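Protein (glyceraldehyde 3-phosphate dehydrogenase) (Sulfolobus solfataricus, PDB 1B7G) catalyses the phosphorylating oxidation of D-glyceraldehyde 3-phosphate in glycolysis, using NADP in preference to NAD. Local coordinates at residues V2-N7 and P24-V29; K76-V81 and L100-I105; C149-V154 and S238-T243; I246-S251 and V278-D283. The protein carries 1 engineered substitution. All blocks are in the same frame, centred on the assembly; numbering follows the deposited sequence.

Interaction 1: residues V2-N7 and P24-V29; sequences VNVAVN and PDMKLV. Unlike the reference sequence in segment 2-7: V2 (reference Ile).
V29 N donates to V4 O at 2.8 Å, the shortest backbone bond between strands 2-7 and 26-29. The donor stands above the carbonyl plane of V4. The two strands run parallel and are the first and second strands of a Rossmann-type nucleotide-binding fold; helix 11-21 makes the beta-alpha-beta crossover between them. The ladder continues with V4 N to K27 O, 2.9 Å and nearly straight at 175°, and K27 N to V2 O. V2 N to D25 O closes it at the start. V2, V4, M26 and L28 share one face. There CG1 of V2, isoleucine in the reference sequence, lies beside CG of M26 at 3.5 Å, the two side chains pointing the same way. V4 CG2 meets M26 SD, and V6 CG2 meets L28 CD1 at 3.9 Å. Helices 11-21 and 304-315 cover this face. The D25 side chain, just before the second strand, salt-bridges R313. N3 and K27 point to the other face, side by side. The lysine chain is extended beyond CG, which carries its methylenes past the amide of N3. V29 CG2 comes in across N3 at about a right angle and touches N3 CB at 3.5 Å.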
loop_
_atom_site.group_PDB
_atom_site.type_symbol
_atom_site.label_atom_id
_atom_site.label_comp_id
_atom_site.label_asym_id
_atom_site.label_seq_id
_atom_site.Cartn_x
_atom_site.Cartn_y
_atom_site.Cartn_z
ATOM N N VAL A 2 -13.687 -16.176 -23.407
ATOM C CA VAL A 2 -13.806 -17.192 -22.359
ATOM C C VAL A 2 -14.481 -16.404 -21.231
ATOM O O VAL A 2 -14.015 -15.314 -20.889
ATOM C CB VAL A 2 -12.575 -17.968 -21.974
ATOM C CG1 VAL A 2 -11.791 -17.409 -20.801
ATOM C CG2 VAL A 2 -12.955 -19.420 -21.661
ATOM N N ASN A 3 -15.655 -16.831 -20.823
ATOM C CA ASN A 3 -16.395 -16.186 -19.754
ATOM C C ASN A 3 -15.921 -16.757 -18.411
ATOM O O ASN A 3 -16.053 -17.956 -18.229
ATOM C CB ASN A 3 -17.902 -16.504 -19.907
ATOM C CG ASN A 3 -18.506 -15.734 -21.094
ATOM O OD1 ASN A 3 -17.966 -14.683 -21.425
ATOM N ND2 ASN A 3 -19.583 -16.255 -21.681
ATOM N N VAL A 4 -15.402 -15.907 -17.520
ATOM C CA VAL A 4 -14.857 -16.398 -16.252
ATOM C C VAL A 4 -15.589 -15.837 -15.042
ATOM O O VAL A 4 -15.776 -14.636 -14.868
ATOM C CB VAL A 4 -13.363 -16.034 -16.063
ATOM C CG1 VAL A 4 -12.778 -16.789 -14.862
ATOM C CG2 VAL A 4 -12.540 -16.273 -17.295
ATOM N N ALA A 5 -15.929 -16.768 -14.139
ATOM C CA ALA A 5 -16.490 -16.426 -12.839
ATOM C C ALA A 5 -15.395 -16.478 -11.743
ATOM O O ALA A 5 -14.519 -17.315 -11.846
ATOM C CB ALA A 5 -17.533 -17.500 -12.526
ATOM N N VAL A 6 -15.464 -15.669 -10.710
ATOM C CA VAL A 6 -14.608 -15.719 -9.536
ATOM C C VAL A 6 -15.450 -15.961 -8.281
ATOM O O VAL A 6 -16.225 -15.131 -7.837
ATOM C CB VAL A 6 -13.756 -14.463 -9.279
ATOM C CG1 VAL A 6 -12.856 -14.654 -8.072
ATOM C CG2 VAL A 6 -12.921 -14.121 -10.505
ATOM N N ASN A 7 -15.244 -17.133 -7.689
ATOM C CA ASN A 7 -16.018 -17.529 -6.507
ATOM C C ASN A 7 -15.196 -17.239 -5.260
ATOM O O ASN A 7 -14.148 -17.831 -5.029
ATOM C CB ASN A 7 -16.431 -18.995 -6.669
ATOM C CG ASN A 7 -17.358 -19.448 -5.542
ATOM O OD1 ASN A 7 -17.758 -18.625 -4.729
ATOM N ND2 ASN A 7 -17.673 -20.739 -5.480
ATOM N N PRO A 24 -7.040 -10.039 -22.787
ATOM C CA PRO A 24 -7.713 -9.792 -24.068
ATOM C C PRO A 24 -8.690 -10.882 -24.451
ATOM O O PRO A 24 -9.616 -10.633 -25.251
ATOM C CB PRO A 24 -6.574 -9.734 -25.077
ATOM C CG PRO A 24 -5.501 -10.568 -24.460
ATOM C CD PRO A 24 -5.611 -10.330 -22.968
ATOM N N ASP A 25 -8.519 -12.099 -23.946
ATOM C CA ASP A 25 -9.345 -13.231 -24.357
ATOM C C ASP A 25 -10.279 -13.727 -23.309
ATOM O O ASP A 25 -10.835 -14.847 -23.357
ATOM C CB ASP A 25 -8.426 -14.394 -24.830
ATOM C CG ASP A 25 -7.457 -14.831 -23.721
ATOM O OD1 ASP A 25 -7.147 -14.038 -22.813
ATOM O OD2 ASP A 25 -6.982 -15.972 -23.778
ATOM N N MET A 26 -10.466 -12.931 -22.241
ATOM C CA MET A 26 -11.380 -13.341 -21.198
ATOM C C MET A 26 -12.343 -12.209 -20.850
ATOM O O MET A 26 -11.972 -11.042 -20.948
ATOM C CB MET A 26 -10.545 -13.668 -19.923
ATOM C CG MET A 26 -9.538 -14.774 -20.122
ATOM S SD MET A 26 -8.789 -15.317 -18.535
ATOM C CE MET A 26 -7.528 -16.397 -19.145
ATOM N N LYS A 27 -13.478 -12.555 -20.285
ATOM C CA LYS A 27 -14.357 -11.508 -19.757
ATOM C C LYS A 27 -14.834 -11.965 -18.379
ATOM O O LYS A 27 -15.225 -13.116 -18.203
ATOM C CB LYS A 27 -15.499 -11.142 -20.685
ATOM C CG LYS A 27 -16.835 -11.808 -20.560
ATOM C CD LYS A 27 -17.671 -11.602 -21.827
ATOM C CE LYS A 27 -19.142 -11.897 -21.607
ATOM N NZ LYS A 27 -19.898 -11.987 -22.892
ATOM N N LEU A 28 -14.797 -11.031 -17.429
ATOM C CA LEU A 28 -15.279 -11.326 -16.090
ATOM C C LEU A 28 -16.808 -11.349 -16.073
ATOM O O LEU A 28 -17.432 -10.301 -16.210
ATOM C CB LEU A 28 -14.781 -10.289 -15.088
ATOM C CG LEU A 28 -15.296 -10.457 -13.646
ATOM C CD1 LEU A 28 -14.747 -11.713 -12.983
ATOM C CD2 LEU A 28 -14.890 -9.228 -12.826
ATOM N N VAL A 29 -17.390 -12.491 -15.767
ATOM C CA VAL A 29 -18.844 -12.625 -15.708
ATOM C C VAL A 29 -19.367 -12.008 -14.434
ATOM O O VAL A 29 -20.422 -11.376 -14.387
ATOM C CB VAL A 29 -19.274 -14.110 -15.772
ATOM C CG1 VAL A 29 -20.713 -14.298 -15.348
ATOM C CG2 VAL A 29 -19.067 -14.668 -17.179
#

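Interaction 2: residues K76-V81 and L100-I105; sequences KTSDIV and LQRNAI
R102 reaches across to the end of helix 71-77 and gives NH2 to K76 O at 2.6 Å. The oxygen lies in the guanidinium plane, and the donor meets it on a lone pair in the carbonyl plane. A bend at chi2 (-73°) turns the arginine chain toward the helix end. R102 NE adds a weak bond to the same oxygen, and it also lies 2.7 Å from S78 O. A further weak bond, from R102 NH1 to Q101 O, ties the guanidinium to its own segment. Q101 itself is the C-prime residue of a Schellman motif that ends helix 89-99. That helix is the crossover of a beta-alpha-beta unit between the parallel strands 80-83 and 103-106 of the Rossmann-type domain.

The tight part is the strand pair. V81 N donates to N103 O at 3.0 Å, and I105 N to V81 O at 2.9 Å. I80 CG1 is anti to the backbone N (chi1 -179°), and CD1 beyond it meets I105 CD1 and N103 CB, both at 4.0 Å. Helix 304-315 packs over I80 and I105.

The other part is looser. Between D79 O and N103 N, which do not bond directly, a water accepts from the amide and donates to the carbonyl. K76 CG only brushes L100 CD2 at 4.2 Å, and K76 is exposed. The side chain of D79 serves strand 2-7 instead, taking a bond from N3 N.

A positive guanidinium on carbonyls at a helix C-terminus should be favourable, since that end carries partial negative charge.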
loop_
_atom_site.group_PDB
_atom_site.type_symbol
_atom_site.label_atom_id
_atom_site.label_comp_id
_atom_site.label_asym_id
_atom_site.label_seq_id
_atom_site.Cartn_x
_atom_site.Cartn_y
_atom_site.Cartn_z
ATOM N N LYS A 76 -23.371 -21.349 -13.683
ATOM C CA LYS A 76 -24.032 -21.710 -14.931
ATOM C C LYS A 76 -23.667 -20.777 -16.077
ATOM O O LYS A 76 -23.383 -21.224 -17.208
ATOM C CB LYS A 76 -25.559 -21.768 -14.740
ATOM C CG LYS A 76 -26.112 -23.009 -14.090
ATOM C CD LYS A 76 -27.564 -22.958 -13.647
ATOM C CE LYS A 76 -27.745 -22.697 -12.170
ATOM N NZ LYS A 76 -29.159 -22.726 -11.704
ATOM N N THR A 77 -23.581 -19.487 -15.811
ATOM C CA THR A 77 -23.210 -18.487 -16.810
ATOM C C THR A 77 -21.771 -18.510 -17.250
ATOM O O THR A 77 -21.428 -18.058 -18.367
ATOM C CB THR A 77 -23.501 -17.077 -16.225
ATOM O OG1 THR A 77 -24.840 -17.060 -15.756
ATOM C CG2 THR A 77 -23.298 -15.970 -17.240
ATOM N N SER A 78 -20.837 -19.006 -16.419
ATOM C CA SER A 78 -19.439 -18.968 -16.870
ATOM C C SER A 78 -19.128 -20.178 -17.718
ATOM O O SER A 78 -19.913 -21.142 -17.791
ATOM C CB SER A 78 -18.552 -18.948 -15.595
ATOM O OG SER A 78 -18.770 -20.166 -14.886
ATOM N N ASP A 79 -18.047 -20.124 -18.452
ATOM C CA ASP A 79 -17.387 -21.211 -19.112
ATOM C C ASP A 79 -16.388 -21.884 -18.127
ATOM O O ASP A 79 -15.945 -23.003 -18.406
ATOM C CB ASP A 79 -16.557 -20.666 -20.277
ATOM C CG ASP A 79 -17.455 -20.045 -21.353
ATOM O OD1 ASP A 79 -18.551 -20.596 -21.595
ATOM O OD2 ASP A 79 -17.064 -19.024 -21.939
ATOM N N ILE A 80 -15.958 -21.186 -17.076
ATOM C CA ILE A 80 -14.976 -21.737 -16.110
ATOM C C ILE A 80 -14.966 -20.904 -14.832
ATOM O O ILE A 80 -15.138 -19.676 -14.851
ATOM C CB ILE A 80 -13.554 -21.759 -16.681
ATOM C CG1 ILE A 80 -12.503 -22.352 -15.709
ATOM C CG2 ILE A 80 -13.118 -20.326 -17.024
ATOM C CD1 ILE A 80 -11.206 -22.765 -16.450
ATOM N N VAL A 81 -14.801 -21.566 -13.674
ATOM C CA VAL A 81 -14.833 -20.832 -12.419
ATOM C C VAL A 81 -13.436 -20.803 -11.752
ATOM O O VAL A 81 -12.793 -21.863 -11.758
ATOM C CB VAL A 81 -15.786 -21.501 -11.417
ATOM C CG1 VAL A 81 -15.886 -20.671 -10.134
ATOM C CG2 VAL A 81 -17.179 -21.720 -12.012
ATOM N N LEU A 100 -23.009 -29.049 -12.391
ATOM C CA LEU A 100 -23.300 -27.957 -13.304
ATOM C C LEU A 100 -22.324 -27.959 -14.468
ATOM O O LEU A 100 -22.325 -27.061 -15.302
ATOM C CB LEU A 100 -23.349 -26.618 -12.590
ATOM C CG LEU A 100 -24.384 -26.491 -11.463
ATOM C CD1 LEU A 100 -24.231 -25.170 -10.736
ATOM C CD2 LEU A 100 -25.787 -26.623 -12.063
ATOM N N GLN A 101 -21.542 -29.023 -14.579
ATOM C CA GLN A 101 -20.620 -29.244 -15.672
ATOM C C GLN A 101 -19.742 -28.068 -16.032
ATOM O O GLN A 101 -19.583 -27.687 -17.196
ATOM C CB GLN A 101 -21.426 -29.760 -16.889
ATOM C CG GLN A 101 -22.200 -31.045 -16.578
ATOM C CD GLN A 101 -23.186 -31.397 -17.680
ATOM O OE1 GLN A 101 -23.038 -30.935 -18.822
ATOM N NE2 GLN A 101 -24.193 -32.202 -17.362
ATOM N N ARG A 102 -19.028 -27.479 -15.036
ATOM C CA ARG A 102 -18.142 -26.349 -15.337
ATOM C C ARG A 102 -16.719 -26.619 -14.841
ATOM O O ARG A 102 -16.579 -27.093 -13.723
ATOM C CB ARG A 102 -18.685 -25.084 -14.669
ATOM C CG ARG A 102 -20.030 -24.624 -15.233
ATOM C CD ARG A 102 -19.881 -24.026 -16.621
ATOM N NE ARG A 102 -21.135 -23.519 -17.155
ATOM C CZ ARG A 102 -21.973 -24.175 -17.950
ATOM N NH1 ARG A 102 -21.727 -25.412 -18.357
ATOM N NH2 ARG A 102 -23.089 -23.578 -18.361
ATOM N N ASN A 103 -15.716 -26.344 -15.673
ATOM C CA ASN A 103 -14.315 -26.486 -15.311
ATOM C C ASN A 103 -14.022 -25.521 -14.142
ATOM O O ASN A 103 -14.744 -24.530 -14.003
ATOM C CB ASN A 103 -13.399 -26.140 -16.476
ATOM C CG ASN A 103 -13.297 -27.190 -17.560
ATOM O OD1 ASN A 103 -14.036 -28.170 -17.569
ATOM N ND2 ASN A 103 -12.361 -27.032 -18.491
ATOM N N ALA A 104 -13.026 -25.870 -13.307
ATOM C CA ALA A 104 -12.709 -24.997 -12.175
ATOM C C ALA A 104 -11.228 -25.007 -11.759
ATOM O O ALA A 104 -10.556 -26.023 -11.848
ATOM C CB ALA A 104 -13.566 -25.310 -10.991
ATOM N N ILE A 105 -10.777 -23.842 -11.299
ATOM C CA ILE A 105 -9.401 -23.659 -10.823
ATOM C C ILE A 105 -9.447 -23.489 -9.295
ATOM O O ILE A 105 -10.196 -22.593 -8.836
ATOM C CB ILE A 105 -8.754 -22.390 -11.387
ATOM C CG1 ILE A 105 -8.930 -22.208 -12.909
ATOM C CG2 ILE A 105 -7.266 -22.360 -11.044
ATOM C CD1 ILE A 105 -8.368 -23.338 -13.733
HETATM O O HOH W 1 -16.427 -25.656 -18.412
#

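Interaction 3: residues C149-V154 and S238-T243; sequences CTVNKV and SVLENT
The two segments meet at the ends of helices 139-152 and 233-241, and their nearest CA atoms, those of T150 and V239, are 6.9 Å apart. Both chains turn on beyond the helix. K153 N and V154 N bond back to T150 O and V151 O. In the other segment V239 O takes two bonds, from N242 N and from T243 OG1, the latter at 2.7 Å. The two donors come from opposite faces of the carbonyl plane. N242 ND2 also bonds back to S238 O.

T150 carries much of the side-chain contact. With chi1 at -55° for OG1, its CG2 falls anti to the backbone N and slides past V239, 3.9 Å from V239 CB. The same methyl meets T243 OG1 at 3.4 Å, the two threonines reaching toward each other tip to tip. T243 CG2 in turn touches T150 OG1, a hydroxyl that is hydrogen-bonded to R146 O in its own helix.

Both helices belong to the catalytic domain of the dehydrogenase, where they pack against its mixed sheet: T150 rests on I246 of strand 246-249, and L240 on I280 and I285 of strand 278-288. C149, one residue before T150, anchors its helix to C123 by a disulfide.

V154 CG2 crosses V239 and touches V239 CG2 at 3.6 Å. V151 CG2 meets L240 CD2 more loosely at 4.3 Å, beside the sheet. Toward solvent, a water accepts from K153 NZ and donates to T243 OG1, at 2.9 Å from the hydroxyl oxygen.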
loop_
_atom_site.group_PDB
_atom_site.type_symbol
_atom_site.label_atom_id
_atom_site.label_comp_id
_atom_site.label_asym_id
_atom_site.label_seq_id
_atom_site.Cartn_x
_atom_site.Cartn_y
_atom_site.Cartn_z
ATOM N N CYS A 149 12.096 -25.009 -10.747
ATOM C CA CYS A 149 12.030 -25.264 -12.218
ATOM C C CYS A 149 12.925 -24.348 -13.006
ATOM O O CYS A 149 13.675 -24.824 -13.892
ATOM C CB CYS A 149 10.599 -25.283 -12.708
ATOM S SG CYS A 149 9.566 -26.516 -11.955
ATOM N N THR A 150 13.197 -23.120 -12.548
ATOM C CA THR A 150 14.182 -22.268 -13.178
ATOM C C THR A 150 15.623 -22.737 -12.937
ATOM O O THR A 150 16.412 -22.750 -13.913
ATOM C CB THR A 150 14.083 -20.795 -12.714
ATOM O OG1 THR A 150 12.737 -20.361 -12.961
ATOM C CG2 THR A 150 15.098 -19.904 -13.387
ATOM N N VAL A 151 16.020 -23.079 -11.720
ATOM C CA VAL A 151 17.395 -23.484 -11.423
ATOM C C VAL A 151 17.772 -24.770 -12.156
ATOM O O VAL A 151 18.920 -24.958 -12.568
ATOM C CB VAL A 151 17.671 -23.629 -9.920
ATOM C CG1 VAL A 151 18.979 -24.339 -9.614
ATOM C CG2 VAL A 151 17.736 -22.207 -9.258
ATOM N N ASN A 152 16.816 -25.656 -12.305
ATOM C CA ASN A 152 16.818 -26.926 -12.964
ATOM C C ASN A 152 17.280 -26.818 -14.400
ATOM O O ASN A 152 17.945 -27.718 -14.883
ATOM C CB ASN A 152 15.444 -27.618 -12.853
ATOM C CG ASN A 152 15.463 -29.102 -13.126
ATOM O OD1 ASN A 152 15.937 -29.961 -12.358
ATOM N ND2 ASN A 152 14.887 -29.470 -14.275
ATOM N N LYS A 153 17.121 -25.667 -15.045
ATOM C CA LYS A 153 17.679 -25.433 -16.363
ATOM C C LYS A 153 19.201 -25.366 -16.352
ATOM O O LYS A 153 19.861 -25.556 -17.392
ATOM C CB LYS A 153 17.131 -24.127 -16.924
ATOM C CG LYS A 153 15.635 -24.132 -17.184
ATOM C CD LYS A 153 15.196 -22.822 -17.868
ATOM C CE LYS A 153 13.681 -22.692 -17.819
ATOM N NZ LYS A 153 13.110 -21.868 -18.914
ATOM N N VAL A 154 19.806 -25.004 -15.239
ATOM C CA VAL A 154 21.262 -24.907 -15.156
ATOM C C VAL A 154 21.832 -26.286 -14.831
ATOM O O VAL A 154 22.799 -26.699 -15.477
ATOM C CB VAL A 154 21.714 -23.863 -14.139
ATOM C CG1 VAL A 154 23.223 -23.880 -13.964
ATOM C CG2 VAL A 154 21.227 -22.493 -14.579
ATOM N N SER A 238 22.652 -15.881 -13.939
ATOM C CA SER A 238 22.084 -15.513 -15.249
ATOM C C SER A 238 20.707 -16.065 -15.443
ATOM O O SER A 238 19.837 -15.317 -15.958
ATOM C CB SER A 238 23.065 -15.893 -16.367
ATOM O OG SER A 238 22.353 -16.179 -17.549
ATOM N N VAL A 239 20.327 -17.275 -14.992
ATOM C CA VAL A 239 18.939 -17.663 -15.217
ATOM C C VAL A 239 18.033 -16.868 -14.273
ATOM O O VAL A 239 16.924 -16.474 -14.631
ATOM C CB VAL A 239 18.547 -19.130 -15.085
ATOM C CG1 VAL A 239 19.021 -19.958 -16.264
ATOM C CG2 VAL A 239 19.011 -19.770 -13.782
ATOM N N LEU A 240 18.507 -16.668 -13.042
ATOM C CA LEU A 240 17.658 -15.973 -12.058
ATOM C C LEU A 240 17.400 -14.548 -12.481
ATOM O O LEU A 240 16.349 -14.000 -12.163
ATOM C CB LEU A 240 18.283 -16.068 -10.641
ATOM C CG LEU A 240 18.297 -17.453 -10.039
ATOM C CD1 LEU A 240 18.901 -17.480 -8.616
ATOM C CD2 LEU A 240 16.914 -18.089 -10.007
ATOM N N GLU A 241 18.309 -13.926 -13.222
ATOM C CA GLU A 241 18.187 -12.586 -13.720
ATOM C C GLU A 241 17.382 -12.437 -15.001
ATOM O O GLU A 241 17.054 -11.317 -15.381
ATOM C CB GLU A 241 19.601 -11.997 -13.977
ATOM C CG GLU A 241 19.615 -10.481 -14.000
ATOM C CD GLU A 241 21.029 -9.911 -14.063
ATOM O OE1 GLU A 241 21.969 -10.660 -13.716
ATOM O OE2 GLU A 241 21.176 -8.717 -14.438
ATOM N N ASN A 242 16.946 -13.524 -15.624
ATOM C CA ASN A 242 16.260 -13.495 -16.910
ATOM C C ASN A 242 15.030 -14.360 -16.967
ATOM O O ASN A 242 14.742 -15.059 -17.959
ATOM C CB ASN A 242 17.277 -14.007 -17.971
ATOM C CG ASN A 242 18.270 -12.899 -18.268
ATOM O OD1 ASN A 242 17.849 -11.941 -18.923
ATOM N ND2 ASN A 242 19.491 -12.989 -17.738
ATOM N N THR A 243 14.243 -14.365 -15.893
ATOM C CA THR A 243 13.038 -15.209 -15.871
ATOM C C THR A 243 11.878 -14.414 -15.330
ATOM O O THR A 243 11.841 -14.060 -14.113
ATOM C CB THR A 243 13.253 -16.453 -14.976
ATOM O OG1 THR A 243 14.425 -17.162 -15.352
ATOM C CG2 THR A 243 12.064 -17.383 -14.951
HETATM O O HOH W 2 13.958 -19.383 -17.234
#

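Interaction 4: residues I246-S251 and V278-D283; sequences IVLISS and VMIFSD
Strands 246-249 and 278-281 are the parallel pair of a beta-alpha-beta unit in the catalytic domain's mixed sheet, with helix 258-267 in the crossover. V247 N donates to V278 O at 2.7 Å. I280 N to V247 O, I249 N to I280 O and S282 N to I249 O continue the ladder. On one face I246 CG2 meets I280 CD1 at 3.7 Å, and L248 CD2 lies against I280 CB. On the other, V247 CG2 lies beside M279 CG, and I249 CD1 reaches M279 CB at 3.9 Å. I249 also covers F281: its CB sits over one face of the ring, while its CG2 is 3.8 Å from F281 CE2. L261 of the crossover helix touches I249, M279 and F281. L248 also bonds to G337 and L339 of the C-terminal segment, and S250 OG to I340 OXT. Past the strands the contact turns polar. S251 OG donates to D283 OD2 at 2.8 Å, on the syn side but 33° out of the carboxylate plane. One water links S251 N to D283 OD1, another I249 O to D283 N. The carboxylate of D283 thus takes one bond on each oxygen, which probably favours its ionised form at this exposed end.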
loop_
_atom_site.group_PDB
_atom_site.type_symbol
_atom_site.label_atom_id
_atom_site.label_comp_id
_atom_site.label_asym_id
_atom_site.label_seq_id
_atom_site.Cartn_x
_atom_site.Cartn_y
_atom_site.Cartn_z
ATOM N N ILE A 246 10.232 -13.945 -11.441
ATOM C CA ILE A 246 11.351 -13.941 -10.505
ATOM C C ILE A 246 12.049 -12.599 -10.672
ATOM O O ILE A 246 12.366 -12.204 -11.807
ATOM C CB ILE A 246 12.363 -15.061 -10.723
ATOM C CG1 ILE A 246 11.768 -16.440 -10.413
ATOM C CG2 ILE A 246 13.615 -14.848 -9.847
ATOM C CD1 ILE A 246 12.682 -17.616 -10.799
ATOM N N VAL A 247 12.261 -11.863 -9.596
ATOM C CA VAL A 247 13.044 -10.624 -9.705
ATOM C C VAL A 247 14.243 -10.721 -8.733
ATOM O O VAL A 247 14.193 -11.489 -7.774
ATOM C CB VAL A 247 12.261 -9.349 -9.428
ATOM C CG1 VAL A 247 11.271 -9.051 -10.556
ATOM C CG2 VAL A 247 11.528 -9.372 -8.089
ATOM N N LEU A 248 15.247 -9.911 -8.945
ATOM C CA LEU A 248 16.429 -9.900 -8.090
ATOM C C LEU A 248 16.393 -8.577 -7.303
ATOM O O LEU A 248 15.869 -7.577 -7.815
ATOM C CB LEU A 248 17.734 -10.019 -8.864
ATOM C CG LEU A 248 18.016 -11.388 -9.502
ATOM C CD1 LEU A 248 19.315 -11.380 -10.283
ATOM C CD2 LEU A 248 18.079 -12.501 -8.447
ATOM N N ILE A 249 16.834 -8.661 -6.065
ATOM C CA ILE A 249 16.923 -7.479 -5.179
ATOM C C ILE A 249 18.407 -7.288 -4.829
ATOM O O ILE A 249 19.001 -8.172 -4.175
ATOM C CB ILE A 249 16.191 -7.760 -3.854
ATOM C CG1 ILE A 249 14.772 -8.237 -4.046
ATOM C CG2 ILE A 249 16.275 -6.552 -2.902
ATOM C CD1 ILE A 249 13.777 -7.388 -4.776
ATOM N N SER A 250 19.008 -6.224 -5.285
ATOM C CA SER A 250 20.397 -5.895 -5.031
ATOM C C SER A 250 20.553 -5.266 -3.647
ATOM O O SER A 250 19.573 -4.981 -2.972
ATOM C CB SER A 250 20.914 -4.919 -6.105
ATOM O OG SER A 250 20.511 -3.579 -5.845
ATOM N N SER A 251 21.792 -4.961 -3.266
ATOM C CA SER A 251 22.003 -4.250 -1.985
ATOM C C SER A 251 22.495 -2.844 -2.293
ATOM O O SER A 251 23.154 -2.205 -1.489
ATOM C CB SER A 251 23.089 -5.033 -1.208
ATOM O OG SER A 251 24.232 -5.117 -2.047
ATOM N N VAL A 278 8.811 -13.666 -7.492
ATOM C CA VAL A 278 9.659 -14.162 -6.371
ATOM C C VAL A 278 10.801 -13.188 -6.232
ATOM O O VAL A 278 11.402 -12.853 -7.272
ATOM C CB VAL A 278 10.180 -15.592 -6.650
ATOM C CG1 VAL A 278 11.188 -16.075 -5.596
ATOM C CG2 VAL A 278 9.003 -16.568 -6.651
ATOM N N MET A 279 11.071 -12.642 -5.033
ATOM C CA MET A 279 12.075 -11.616 -4.837
ATOM C C MET A 279 13.377 -12.191 -4.260
ATOM O O MET A 279 13.462 -12.400 -3.039
ATOM C CB MET A 279 11.564 -10.510 -3.898
ATOM C CG MET A 279 10.494 -9.604 -4.488
ATOM S SD MET A 279 9.415 -8.873 -3.238
ATOM C CE MET A 279 8.192 -10.097 -3.016
ATOM N N ILE A 280 14.322 -12.565 -5.118
ATOM C CA ILE A 280 15.551 -13.203 -4.648
ATOM C C ILE A 280 16.597 -12.154 -4.294
ATOM O O ILE A 280 16.894 -11.260 -5.087
ATOM C CB ILE A 280 16.142 -14.169 -5.688
ATOM C CG1 ILE A 280 15.168 -15.323 -5.944
ATOM C CG2 ILE A 280 17.513 -14.691 -5.221
ATOM C CD1 ILE A 280 15.568 -16.279 -7.031
ATOM N N PHE A 281 17.125 -12.260 -3.075
ATOM C CA PHE A 281 18.195 -11.360 -2.634
ATOM C C PHE A 281 19.498 -11.762 -3.293
ATOM O O PHE A 281 20.025 -12.852 -3.037
ATOM C CB PHE A 281 18.303 -11.395 -1.083
ATOM C CG PHE A 281 17.087 -10.695 -0.498
ATOM C CD1 PHE A 281 15.900 -11.376 -0.306
ATOM C CD2 PHE A 281 17.164 -9.338 -0.210
ATOM C CE1 PHE A 281 14.813 -10.726 0.221
ATOM C CE2 PHE A 281 16.056 -8.668 0.305
ATOM C CZ PHE A 281 14.892 -9.371 0.500
ATOM N N SER A 282 19.951 -10.952 -4.252
ATOM C CA SER A 282 21.107 -11.263 -5.057
ATOM C C SER A 282 22.417 -11.405 -4.309
ATOM O O SER A 282 23.173 -12.340 -4.663
ATOM C CB SER A 282 21.284 -10.275 -6.234
ATOM O OG SER A 282 21.735 -9.019 -5.800
ATOM N N ASP A 283 22.589 -10.773 -3.162
ATOM C CA ASP A 283 23.762 -11.005 -2.329
ATOM C C ASP A 283 23.651 -12.332 -1.588
ATOM O O ASP A 283 24.683 -12.785 -1.086
ATOM C CB ASP A 283 23.892 -9.886 -1.273
ATOM C CG ASP A 283 24.476 -8.611 -1.823
ATOM O OD1 ASP A 283 24.700 -8.502 -3.046
ATOM O OD2 ASP A 283 24.728 -7.674 -1.033
HETATM O O HOH W 3 20.727 -8.703 -2.037
HETATM O O HOH W 4 23.832 -6.242 -4.800
#

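Overall arrangement
The contacts form two groups on different domains and follow one another along the chain. Interactions 1 and 2 lie about 10 Å apart between centres in the parallel sheet of the nucleotide-binding domain. Strands 2-7 and 80-83 are neighbours there, so the two beta-alpha-beta units adjoin. Interactions 3 and 4 lie about 13 Å apart between centres in the catalytic domain. Helix 233-241 leads directly into strand 246-249, and E241 CB packs on L248 CD1. The groups are far from each other: centres of interactions 2 and 4 are about 38 Å apart, and their nearest atoms about 18 Å. Interactions 1 and 2 thus belong to the domain that, as in relatives, binds the cofactor, and interactions 3 and 4 to the catalytic domain.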